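Local coordinates for protein hydrazine synthase alpha subunit (Candidatus Kuenenia stuttgartiensis, PDB 5C2V) that makes hydrazine from hydroxylamine and ammonia, carrying two heme c groups, as the alpha subunit of the anammox hydrazine synthase complex, at residues 359-364 against 374-379; 438-443 against 558-563; 117-122 against 166-171; 587-592 against 628-633. One frame throughout, in Å; residues are numbered along the deposited sequence.

Contact 1: residues 359-364 against 374-379. With CA (calcium ion), chain B.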
# COMPACT_ATOMS: atom_id res chain seq x y z
N GLY D 359 -21.62 -7.65 -25.88
CA GLY D 359 -21.71 -7.88 -27.31
C GLY D 359 -20.36 -7.69 -27.99
O GLY D 359 -19.41 -7.25 -27.36
N ILE D 360 -20.29 -8.03 -29.27
CA ILE D 360 -19.04 -7.89 -30.01
C ILE D 360 -18.97 -6.53 -30.71
O ILE D 360 -19.89 -6.15 -31.43
CB ILE D 360 -18.87 -9.01 -31.05
CG1 ILE D 360 -19.02 -10.38 -30.37
CG2 ILE D 360 -17.52 -8.90 -31.73
CD1 ILE D 360 -18.04 -10.62 -29.25
N TYR D 361 -17.87 -5.81 -30.50
CA TYR D 361 -17.71 -4.47 -31.05
C TYR D 361 -16.31 -4.25 -31.62
O TYR D 361 -15.32 -4.80 -31.11
CB TYR D 361 -17.99 -3.41 -29.98
CG TYR D 361 -19.40 -3.45 -29.41
CD1 TYR D 361 -19.72 -4.31 -28.37
CD2 TYR D 361 -20.39 -2.61 -29.90
CE1 TYR D 361 -21.00 -4.34 -27.84
CE2 TYR D 361 -21.67 -2.64 -29.38
CZ TYR D 361 -21.97 -3.50 -28.35
OH TYR D 361 -23.24 -3.53 -27.83
N TRP D 362 -16.22 -3.43 -32.67
CA TRP D 362 -14.94 -2.95 -33.16
C TRP D 362 -14.41 -1.89 -32.22
O TRP D 362 -15.12 -0.94 -31.90
CB TRP D 362 -15.07 -2.39 -34.58
CG TRP D 362 -15.22 -3.42 -35.64
CD1 TRP D 362 -16.33 -3.67 -36.40
CD2 TRP D 362 -14.22 -4.36 -36.07
NE1 TRP D 362 -16.08 -4.70 -37.27
CE2 TRP D 362 -14.80 -5.15 -37.09
CE3 TRP D 362 -12.90 -4.62 -35.68
CZ2 TRP D 362 -14.10 -6.17 -37.73
CZ3 TRP D 362 -12.21 -5.63 -36.32
CH2 TRP D 362 -12.81 -6.39 -37.33
N PHE D 363 -13.17 -2.03 -31.77
CA PHE D 363 -12.62 -1.07 -30.82
C PHE D 363 -12.14 0.20 -31.51
O PHE D 363 -11.68 0.17 -32.65
CB PHE D 363 -11.46 -1.70 -30.03
CG PHE D 363 -11.04 -0.89 -28.83
CD1 PHE D 363 -11.73 -1.00 -27.64
CD2 PHE D 363 -9.97 -0.02 -28.91
CE1 PHE D 363 -11.35 -0.26 -26.53
CE2 PHE D 363 -9.58 0.72 -27.81
CZ PHE D 363 -10.27 0.60 -26.62
N ASN D 364 -12.26 1.33 -30.81
CA ASN D 364 -11.79 2.61 -31.31
C ASN D 364 -10.68 3.15 -30.40
O ASN D 364 -10.92 3.44 -29.23
CB ASN D 364 -12.94 3.61 -31.41
CG ASN D 364 -12.58 4.85 -32.22
OD1 ASN D 364 -11.45 5.34 -32.17
ND2 ASN D 364 -13.54 5.35 -32.99
N VAL D 374 -20.76 -5.03 -33.90
CA VAL D 374 -20.64 -6.15 -34.82
C VAL D 374 -21.89 -7.02 -34.72
O VAL D 374 -22.74 -7.02 -35.61
CB VAL D 374 -19.39 -7.01 -34.53
CG1 VAL D 374 -19.30 -8.17 -35.51
CG2 VAL D 374 -18.14 -6.15 -34.59
N TYR D 375 -22.01 -7.76 -33.62
CA TYR D 375 -23.22 -8.52 -33.32
C TYR D 375 -23.54 -8.45 -31.83
O TYR D 375 -22.73 -8.84 -31.00
CB TYR D 375 -23.06 -9.97 -33.77
CG TYR D 375 -24.29 -10.82 -33.57
CD1 TYR D 375 -25.36 -10.76 -34.45
CD2 TYR D 375 -24.39 -11.69 -32.49
CE1 TYR D 375 -26.49 -11.54 -34.27
CE2 TYR D 375 -25.51 -12.48 -32.30
CZ TYR D 375 -26.56 -12.40 -33.19
OH TYR D 375 -27.68 -13.18 -33.01
N ASP D 376 -24.73 -7.96 -31.50
CA ASP D 376 -25.18 -7.98 -30.11
C ASP D 376 -26.59 -8.55 -30.00
O ASP D 376 -27.56 -7.95 -30.45
CB ASP D 376 -25.14 -6.57 -29.51
CG ASP D 376 -25.48 -6.56 -28.02
OD1 ASP D 376 -25.86 -5.49 -27.51
OD2 ASP D 376 -25.36 -7.62 -27.37
N ASP D 377 -26.69 -9.72 -29.37
CA ASP D 377 -27.97 -10.35 -29.09
C ASP D 377 -28.36 -9.98 -27.67
O ASP D 377 -27.58 -10.17 -26.75
CB ASP D 377 -27.88 -11.87 -29.27
CG ASP D 377 -29.24 -12.55 -29.30
OD1 ASP D 377 -30.21 -12.01 -28.74
OD2 ASP D 377 -29.34 -13.65 -29.89
N PRO D 378 -29.57 -9.43 -27.49
CA PRO D 378 -30.06 -9.10 -26.15
C PRO D 378 -30.23 -10.32 -25.24
O PRO D 378 -30.30 -10.17 -24.02
CB PRO D 378 -31.42 -8.44 -26.43
CG PRO D 378 -31.29 -7.89 -27.80
CD PRO D 378 -30.44 -8.88 -28.55
N ASN D 379 -30.30 -11.51 -25.83
CA ASN D 379 -30.51 -12.73 -25.06
C ASN D 379 -29.23 -13.47 -24.70
O ASN D 379 -29.27 -14.50 -24.02
CB ASN D 379 -31.44 -13.68 -25.82
CG ASN D 379 -32.83 -13.10 -26.02
OD1 ASN D 379 -33.01 -11.88 -26.04
ND2 ASN D 379 -33.82 -13.97 -26.17
CA CA B . -25.41 -9.65 -26.14
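Gly359 lies beside Asp376, whose OD2 is 3.7 Å from Gly359 CA and binds a calcium ion at 2.4 Å. The backbone oxygen of Asp377 binds the same ion at 2.3 Å. Asp376 CG is anti to the backbone N (chi1 -175°), which swings the carboxylate across to strand 359-364; there its plane stands 56° from that of the Tyr361 ring. Backbone bonds hold this approach in place. Ile360 N donates to Tyr375 O at 3.1 Å, while Ile360 O takes the N-H of Val374 at 2.8 Å and, weakly, that of Tyr375. Two residues facing one make a classic beta bulge, just where the chain turns away from its sheet. Val374 also packs by its side chain: CG2 sits over one face of the Trp362 five-membered ring, 3.9 Å from its centroid in a CH-pi contact, and CB lies 3.9 Å from Ile360 CG2. Farther along, Asp377 OD1 accepts from Asn379 N at 3.0 Å, an Asx turn in the loop between the ligands Asp377 and Trp380. Phe358 O, Trp380 O and Asp382 OD2 complete the calcium shell. The arrangement is a beta bulge and calcium site at a blade-to-blade connection of a six-bladed beta-propeller, in the loop from the outermost strand, 369-373, of one blade to strand 381-387, which closes the ring by pairing with strand 31-37.

Contact 2: residues 438-443 against 558-563. With ZN (zinc ion), chain C; HEC (heme c), chain E.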
# COMPACT_ATOMS: atom_id res chain seq x y z
N LEU D 438 23.00 -10.39 -3.55
CA LEU D 438 22.69 -9.34 -4.52
C LEU D 438 21.18 -9.18 -4.69
O LEU D 438 20.50 -10.09 -5.15
CB LEU D 438 23.34 -9.66 -5.87
CG LEU D 438 23.13 -8.66 -7.00
CD1 LEU D 438 23.81 -7.33 -6.69
CD2 LEU D 438 23.64 -9.23 -8.32
N SER D 439 20.67 -8.00 -4.34
CA SER D 439 19.23 -7.75 -4.39
C SER D 439 18.89 -6.28 -4.63
O SER D 439 19.69 -5.39 -4.34
CB SER D 439 18.57 -8.22 -3.09
OG SER D 439 17.16 -8.11 -3.18
N ASP D 440 17.70 -6.04 -5.16
CA ASP D 440 17.18 -4.68 -5.30
C ASP D 440 16.28 -4.35 -4.12
O ASP D 440 15.72 -3.25 -4.03
CB ASP D 440 16.42 -4.52 -6.63
CG ASP D 440 15.09 -5.25 -6.64
OD1 ASP D 440 14.91 -6.20 -5.85
OD2 ASP D 440 14.22 -4.87 -7.46
N GLN D 441 16.13 -5.31 -3.21
CA GLN D 441 15.27 -5.15 -2.05
C GLN D 441 16.02 -4.52 -0.88
O GLN D 441 17.19 -4.83 -0.65
CB GLN D 441 14.68 -6.50 -1.62
CG GLN D 441 13.70 -7.09 -2.62
CD GLN D 441 12.47 -6.23 -2.80
OE1 GLN D 441 12.14 -5.82 -3.92
NE2 GLN D 441 11.78 -5.94 -1.70
N PRO D 442 15.35 -3.63 -0.14
CA PRO D 442 15.95 -2.96 1.01
C PRO D 442 15.83 -3.79 2.28
O PRO D 442 15.29 -4.90 2.24
CB PRO D 442 15.11 -1.68 1.13
CG PRO D 442 13.76 -2.11 0.68
CD PRO D 442 13.98 -3.14 -0.41
N VAL D 443 16.35 -3.27 3.39
CA VAL D 443 16.16 -3.90 4.68
C VAL D 443 14.80 -3.51 5.24
O VAL D 443 14.49 -2.33 5.35
CB VAL D 443 17.27 -3.51 5.68
CG1 VAL D 443 17.00 -4.13 7.04
CG2 VAL D 443 18.63 -3.93 5.15
N GLY D 558 21.26 -13.03 -9.15
CA GLY D 558 21.17 -12.60 -7.77
C GLY D 558 19.85 -12.96 -7.12
O GLY D 558 19.07 -13.73 -7.68
N CYS D 559 19.62 -12.40 -5.94
CA CYS D 559 18.38 -12.68 -5.23
C CYS D 559 17.42 -11.53 -5.50
O CYS D 559 17.55 -10.45 -4.92
CB CYS D 559 18.68 -12.83 -3.73
SG CYS D 559 17.27 -13.00 -2.63
N HIS D 560 16.44 -11.80 -6.36
CA HIS D 560 15.56 -10.77 -6.92
C HIS D 560 16.34 -9.52 -7.35
O HIS D 560 15.94 -8.40 -7.03
CB HIS D 560 14.46 -10.39 -5.92
CG HIS D 560 13.29 -9.72 -6.56
ND1 HIS D 560 13.17 -8.35 -6.66
CD2 HIS D 560 12.18 -10.23 -7.15
CE1 HIS D 560 12.04 -8.04 -7.28
NE2 HIS D 560 11.42 -9.17 -7.58
N TYR D 561 17.44 -9.71 -8.07
CA TYR D 561 18.25 -8.58 -8.52
C TYR D 561 17.66 -7.93 -9.77
O TYR D 561 17.96 -6.77 -10.08
CB TYR D 561 19.70 -9.03 -8.78
CG TYR D 561 20.51 -8.05 -9.61
CD1 TYR D 561 20.97 -6.86 -9.06
CD2 TYR D 561 20.82 -8.32 -10.94
CE1 TYR D 561 21.71 -5.97 -9.82
CE2 TYR D 561 21.56 -7.44 -11.70
CZ TYR D 561 22.00 -6.26 -11.13
OH TYR D 561 22.74 -5.38 -11.89
N GLY D 562 16.81 -8.66 -10.48
CA GLY D 562 16.21 -8.14 -11.69
C GLY D 562 16.76 -8.76 -12.97
O GLY D 562 16.40 -8.34 -14.07
N SER D 563 17.63 -9.75 -12.83
CA SER D 563 18.16 -10.46 -13.99
C SER D 563 17.05 -11.18 -14.74
O SER D 563 17.11 -11.33 -15.95
CB SER D 563 19.24 -11.46 -13.58
OG SER D 563 18.68 -12.61 -12.98
ZN ZN C . 9.41 -9.36 -7.94
FE HEC E . 13.68 -15.03 -7.10
CHA HEC E . 10.59 -13.48 -7.02
CHB HEC E . 12.81 -16.59 -10.03
CHC HEC E . 16.59 -16.89 -7.00
CHD HEC E . 14.48 -13.66 -4.06
NA HEC E . 12.02 -15.03 -8.30
C1A HEC E . 10.85 -14.33 -8.08
C2A HEC E . 9.93 -14.63 -9.16
C3A HEC E . 10.53 -15.48 -9.99
C4A HEC E . 11.86 -15.76 -9.47
CMA HEC E . 9.93 -16.08 -11.28
CAA HEC E . 8.50 -14.06 -9.30
CBA HEC E . 8.51 -12.89 -10.28
CGA HEC E . 9.26 -11.71 -9.71
O1A HEC E . 10.13 -11.15 -10.43
O2A HEC E . 9.00 -11.33 -8.54
NB HEC E . 14.49 -16.58 -8.23
C1B HEC E . 14.06 -16.84 -9.52
C2B HEC E . 15.18 -17.41 -10.25
C3B HEC E . 16.22 -17.51 -9.42
C4B HEC E . 15.81 -16.98 -8.13
CMB HEC E . 15.16 -17.85 -11.73
CAB HEC E . 17.61 -18.06 -9.80
CBB HEC E . 17.88 -19.37 -9.02
NC HEC E . 15.27 -15.20 -5.80
C1C HEC E . 16.31 -16.10 -5.90
C2C HEC E . 17.12 -16.00 -4.70
C3C HEC E . 16.48 -15.19 -3.85
C4C HEC E . 15.34 -14.62 -4.55
CMC HEC E . 18.30 -16.92 -4.33
CAC HEC E . 16.95 -14.83 -2.42
CBC HEC E . 15.94 -15.39 -1.40
ND HEC E . 12.69 -13.78 -5.75
C1D HEC E . 13.24 -13.32 -4.56
C2D HEC E . 12.31 -12.43 -3.91
C3D HEC E . 11.09 -12.37 -4.84
C4D HEC E . 11.42 -13.24 -5.95
CMD HEC E . 12.51 -11.69 -2.57
CAD HEC E . 9.79 -11.57 -4.65
CBD HEC E . 9.05 -12.13 -3.44
CGD HEC E . 7.79 -11.35 -3.22
O1D HEC E . 7.16 -11.54 -2.15
O2D HEC E . 7.42 -10.52 -4.09
O HOH W 1 8.37 -9.01 -6.14
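His560 ND1 donates a nearly straight hydrogen bond to Asp440 OD1, 2.9 Å long with 169° at the hydrogen. The oxygen lies in the imidazole plane and is met on its syn side, somewhat out of the carboxylate plane, the carboxylate being turned 38° against the ring. Asp440 thus helps fix the rotation of the imidazole, together with the zinc bound to its far nitrogen, NE2. A heme propionate oxygen, O2A of HEC, and a water fill further zinc positions, each 2.1 Å from the metal; Cys276 supplies the fourth ligand. Along the backbone, Cys559 N donates to Leu438 O at 2.6 Å, and Ser439 OG gives a weak bond to Cys559 O. That hydroxyl also accepts from Gln441 N at 3.0 Å, an ST turn that bends segment 438-443 beside the heme. Cys559 and His560 end a CXXCH heme-binding motif begun by Cys556: Cys559 SG is bonded covalently to HEC CAC. The motif is used unusually here, for its histidine goes to zinc and the heme iron takes Tyr564 as axial ligand instead. The hydroxyl of Tyr564 receives a weak hydrogen bond from His560 N. Farther from the metal, Leu438 extends with CG anti to its own backbone N (chi1 -179°) and lays CD2 over one face of the Tyr561 ring, 3.8 Å from the centroid. Tyr561 OH is bound to Arg567, and Tyr561 packs against Asp303 of the neighbouring beta subunit.

Contact 3: residues 117-122 against 166-171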
# COMPACT_ATOMS: atom_id res chain seq x y z
N GLN D 117 -11.89 -35.46 -30.11
CA GLN D 117 -11.70 -35.24 -28.68
C GLN D 117 -10.23 -35.29 -28.27
O GLN D 117 -9.58 -36.34 -28.38
CB GLN D 117 -12.49 -36.27 -27.87
CG GLN D 117 -12.41 -36.07 -26.37
CD GLN D 117 -13.16 -37.14 -25.60
OE1 GLN D 117 -13.94 -37.90 -26.17
NE2 GLN D 117 -12.94 -37.19 -24.29
N MET D 118 -9.71 -34.16 -27.81
CA MET D 118 -8.30 -34.05 -27.44
C MET D 118 -7.95 -34.55 -26.03
O MET D 118 -6.92 -35.21 -25.85
CB MET D 118 -7.85 -32.60 -27.58
CG MET D 118 -8.10 -32.04 -28.97
SD MET D 118 -7.61 -33.24 -30.22
CE MET D 118 -5.82 -33.11 -30.11
N THR D 119 -8.78 -34.24 -25.04
CA THR D 119 -8.44 -34.55 -23.65
C THR D 119 -9.48 -35.40 -22.92
O THR D 119 -10.67 -35.11 -22.96
CB THR D 119 -8.24 -33.26 -22.83
OG1 THR D 119 -9.36 -32.39 -23.00
CG2 THR D 119 -6.98 -32.54 -23.26
N ASP D 120 -9.02 -36.48 -22.30
CA ASP D 120 -9.85 -37.28 -21.40
C ASP D 120 -9.63 -36.96 -19.91
O ASP D 120 -10.15 -37.66 -19.05
CB ASP D 120 -9.64 -38.77 -21.63
CG ASP D 120 -10.89 -39.58 -21.33
OD1 ASP D 120 -12.00 -39.01 -21.40
OD2 ASP D 120 -10.77 -40.79 -21.01
N LEU D 121 -8.85 -35.91 -19.63
CA LEU D 121 -8.34 -35.63 -18.28
C LEU D 121 -9.40 -35.68 -17.19
O LEU D 121 -10.55 -35.31 -17.41
CB LEU D 121 -7.67 -34.25 -18.25
CG LEU D 121 -7.15 -33.75 -16.89
CD1 LEU D 121 -5.92 -34.54 -16.45
CD2 LEU D 121 -6.86 -32.25 -16.89
N LYS D 122 -9.00 -36.16 -16.01
CA LYS D 122 -9.91 -36.20 -14.88
C LYS D 122 -9.75 -34.85 -14.20
O LYS D 122 -8.78 -34.60 -13.48
CB LYS D 122 -9.52 -37.36 -13.94
CG LYS D 122 -10.53 -37.76 -12.88
CD LYS D 122 -9.92 -38.82 -11.96
CE LYS D 122 -9.25 -39.93 -12.77
NZ LYS D 122 -8.57 -40.94 -11.91
N ILE D 166 -0.72 -28.53 -28.67
CA ILE D 166 -1.78 -27.73 -28.07
C ILE D 166 -1.46 -27.38 -26.63
O ILE D 166 -1.36 -28.25 -25.77
CB ILE D 166 -3.14 -28.45 -28.13
CG1 ILE D 166 -3.62 -28.56 -29.57
CG2 ILE D 166 -4.17 -27.70 -27.30
CD1 ILE D 166 -5.01 -29.16 -29.71
N ILE D 167 -1.29 -26.08 -26.37
CA ILE D 167 -1.04 -25.61 -25.02
C ILE D 167 -2.35 -25.17 -24.39
O ILE D 167 -3.01 -24.26 -24.89
CB ILE D 167 -0.04 -24.43 -24.99
CG1 ILE D 167 1.17 -24.73 -25.88
CG2 ILE D 167 0.39 -24.12 -23.57
CD1 ILE D 167 1.96 -25.94 -25.45
N PHE D 168 -2.74 -25.80 -23.29
CA PHE D 168 -4.01 -25.44 -22.66
C PHE D 168 -3.89 -25.33 -21.14
O PHE D 168 -2.90 -25.76 -20.56
CB PHE D 168 -5.10 -26.45 -23.03
CG PHE D 168 -4.95 -27.79 -22.36
CD1 PHE D 168 -4.14 -28.77 -22.91
CD2 PHE D 168 -5.64 -28.08 -21.19
CE1 PHE D 168 -4.01 -30.00 -22.30
CE2 PHE D 168 -5.51 -29.31 -20.57
CZ PHE D 168 -4.69 -30.28 -21.13
N SER D 169 -4.90 -24.75 -20.51
CA SER D 169 -4.94 -24.67 -19.06
C SER D 169 -5.83 -25.76 -18.51
O SER D 169 -6.91 -26.02 -19.05
CB SER D 169 -5.43 -23.29 -18.61
OG SER D 169 -5.51 -23.22 -17.19
N GLY D 170 -5.40 -26.42 -17.44
CA GLY D 170 -6.19 -27.48 -16.86
C GLY D 170 -5.95 -27.69 -15.38
O GLY D 170 -4.88 -27.38 -14.86
N SER D 171 -6.96 -28.24 -14.71
CA SER D 171 -6.89 -28.46 -13.27
C SER D 171 -7.46 -29.82 -12.89
O SER D 171 -8.47 -30.25 -13.45
CB SER D 171 -7.64 -27.35 -12.53
OG SER D 171 -7.81 -27.68 -11.16
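Thr119, which turns its methyl toward Phe168, has its hydroxyl gripped twice: OG1 is hydrogen-bonded to both the backbone N of Ile105 and the side-chain OE1 of Gln104. With chi1 at 51°, OG1 sits between the backbone N and the carbonyl carbon, and this leaves CG2 to make the contact. CG2 comes within 3.9 Å of Phe168 CZ and 4.0 Å of Phe168 CE1, obliquely to the ring, as the two side chains run at each other from opposite directions. Phe168 also holds its CG between backbone N and carbonyl carbon (chi1 72°), lifting the ring off the strand toward the loop; Tyr188 meets it with its plane about 15° away, and Ile105 touches it too. On one flank of this pair Met118 brings CE to 4.1 Å from Ile166 CD1, the two side chains crossing at about a right angle. Leu190, on strand 186-191, touches Met118, Thr119 and Ile166 alike. On the other flank Leu121 CD2 stops 4.3 Å from Ser171 O. Leu121 CA and Gly170 CA remain 8.5 Å apart. Segment 117-122 links the outermost strand of one propeller blade, 116-117, to the first strand of the next, 124-131, and it runs nearly parallel to strand 154-171 of that second blade's sheet, over its side chains. Polar groups tie the linker to both blades, to Ile105 and Gln104 of the first and, through Met118 O, to Thr216 of the second; between the two segments themselves the chemistry implies a van der Waals join, mostly apolar, with no hydrogen bond.

Contact 4: residues 587-592 against 628-633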
# COMPACT_ATOMS: atom_id res chain seq x y z
N HIS D 587 25.58 -36.39 -15.69
CA HIS D 587 24.64 -35.35 -16.10
C HIS D 587 24.92 -34.06 -15.34
O HIS D 587 25.04 -32.99 -15.92
CB HIS D 587 23.19 -35.79 -15.86
CG HIS D 587 22.71 -36.86 -16.80
ND1 HIS D 587 21.98 -37.95 -16.37
CD2 HIS D 587 22.84 -36.99 -18.14
CE1 HIS D 587 21.69 -38.71 -17.41
NE2 HIS D 587 22.20 -38.15 -18.49
N TYR D 588 25.02 -34.19 -14.01
CA TYR D 588 25.37 -33.07 -13.14
C TYR D 588 26.24 -33.54 -11.98
O TYR D 588 25.97 -34.57 -11.36
CB TYR D 588 24.12 -32.38 -12.59
CG TYR D 588 23.36 -31.56 -13.60
CD1 TYR D 588 23.91 -30.40 -14.14
CD2 TYR D 588 22.09 -31.92 -14.01
CE1 TYR D 588 23.22 -29.63 -15.06
CE2 TYR D 588 21.39 -31.17 -14.93
CZ TYR D 588 21.96 -30.03 -15.45
OH TYR D 588 21.26 -29.27 -16.36
N ASP D 589 27.29 -32.78 -11.70
CA ASP D 589 28.17 -33.08 -10.57
C ASP D 589 27.85 -32.24 -9.33
O ASP D 589 28.57 -32.31 -8.33
CB ASP D 589 29.63 -32.88 -10.97
CG ASP D 589 30.05 -33.82 -12.08
OD1 ASP D 589 30.19 -35.03 -11.82
OD2 ASP D 589 30.24 -33.34 -13.22
N SER D 590 26.80 -31.42 -9.40
CA SER D 590 26.41 -30.59 -8.26
C SER D 590 25.78 -31.42 -7.15
O SER D 590 25.06 -32.38 -7.42
CB SER D 590 25.45 -29.49 -8.71
OG SER D 590 24.30 -30.04 -9.33
N PRO D 591 26.07 -31.06 -5.89
CA PRO D 591 25.55 -31.79 -4.72
C PRO D 591 24.03 -31.66 -4.57
O PRO D 591 23.46 -30.62 -4.89
CB PRO D 591 26.26 -31.12 -3.54
CG PRO D 591 27.45 -30.43 -4.13
CD PRO D 591 27.01 -30.00 -5.49
N PHE D 592 23.40 -32.72 -4.08
CA PHE D 592 21.97 -32.70 -3.78
C PHE D 592 21.70 -32.01 -2.45
O PHE D 592 22.58 -31.95 -1.59
CB PHE D 592 21.40 -34.12 -3.77
CG PHE D 592 21.32 -34.75 -5.14
CD1 PHE D 592 22.39 -35.46 -5.66
CD2 PHE D 592 20.17 -34.62 -5.90
CE1 PHE D 592 22.31 -36.03 -6.91
CE2 PHE D 592 20.09 -35.19 -7.16
CZ PHE D 592 21.16 -35.89 -7.66
N THR D 628 25.58 -41.96 -13.19
CA THR D 628 25.42 -40.74 -13.99
C THR D 628 25.58 -39.46 -13.17
O THR D 628 25.37 -38.36 -13.70
CB THR D 628 24.05 -40.71 -14.69
OG1 THR D 628 24.01 -39.61 -15.61
CG2 THR D 628 22.93 -40.57 -13.69
N THR D 629 25.92 -39.58 -11.89
CA THR D 629 26.34 -38.42 -11.11
C THR D 629 27.41 -38.80 -10.09
O THR D 629 27.47 -39.94 -9.62
CB THR D 629 25.15 -37.76 -10.39
OG1 THR D 629 25.56 -36.49 -9.85
CG2 THR D 629 24.63 -38.64 -9.27
N SER D 630 28.26 -37.84 -9.76
CA SER D 630 29.37 -38.07 -8.83
C SER D 630 28.92 -38.04 -7.37
O SER D 630 29.48 -38.74 -6.53
CB SER D 630 30.47 -37.03 -9.05
OG SER D 630 30.72 -36.84 -10.43
N GLN D 631 27.91 -37.22 -7.09
CA GLN D 631 27.49 -36.97 -5.72
C GLN D 631 26.44 -37.97 -5.23
O GLN D 631 25.67 -38.51 -6.03
CB GLN D 631 26.94 -35.55 -5.60
CG GLN D 631 27.77 -34.50 -6.31
CD GLN D 631 29.16 -34.35 -5.74
OE1 GLN D 631 29.44 -34.77 -4.61
NE2 GLN D 631 30.06 -33.74 -6.51
N PRO D 632 26.42 -38.22 -3.91
CA PRO D 632 25.39 -39.07 -3.29
C PRO D 632 23.99 -38.57 -3.60
O PRO D 632 23.77 -37.36 -3.67
CB PRO D 632 25.70 -38.95 -1.80
CG PRO D 632 27.15 -38.63 -1.74
CD PRO D 632 27.42 -37.76 -2.94
N VAL D 633 23.05 -39.49 -3.78
CA VAL D 633 21.69 -39.12 -4.16
C VAL D 633 20.82 -38.95 -2.92
O VAL D 633 20.52 -39.92 -2.22
CB VAL D 633 21.05 -40.18 -5.07
CG1 VAL D 633 19.65 -39.77 -5.46
CG2 VAL D 633 21.92 -40.40 -6.30
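Gln631 holds CG anti to its carbonyl carbon (chi1 -43°) and bends again at chi2 (-64°), folding its amide back over segment 587-592 so that NE2 donates to Asp589 O at 2.8 Å. Thr629 instead extends OG1 anti to its backbone N (chi1 -169°) and gives its hydroxyl proton to Tyr588 O, though the modelled separation is too short to trust in detail. Ser630 OG is modelled implausibly close to Asp589 OD1, so that bond too is doubtful in detail. Backbone meets backbone at the start of the pairing, where His587 N donates to Thr628 O at 2.8 Å. Thr628 OG1 lies over one face of the His587 imidazole, a ring that also stacks with Phe416. At the far end Phe592 points across, its edge toward Thr629 CG2, 4.2 Å from CE1, while CE1 also nears Val633 CG2 at 4.4 Å; Trp428 meets this ring edge-to-face. Gln631 CG packs 3.8 Å from Pro591 CA. Tyr588 is bonded through its OH to Tyr551 O and packs against Trp85 of the neighbouring gamma subunit. Two irregular segments, in the loop ahead of strand 596-599 and the one leading to helix 646-657 of the cytochrome c domain, are thus laced together without forming a sheet. Much of the chemistry is side chain reaching main-chain carbonyl: soundly from Gln631 to Asp589, and probably from Thr629 to Tyr588.

Contacts 1 and 3 belong to the beta-propeller, with centres 30 Å apart, and both involve a chain passing from one blade toward the next. Contact 3 is buried and mostly apolar, with no hydrogen bond across it; contact 1, about 34 Å from the chain centre, is partly buried and relies on backbone bonds and calcium. Contacts 2 and 4, also partly buried, join irregular loops instead, their nearest atoms about 17 Å apart, and both touch partner subunits: beta at contact 2, gamma at contact 4. Metals appear in contacts 1 and 2, but calcium takes oxygen ligands alone, whereas zinc also takes nitrogen and sulfur beside a heme. Contact 4 has neither metal nor cofactor.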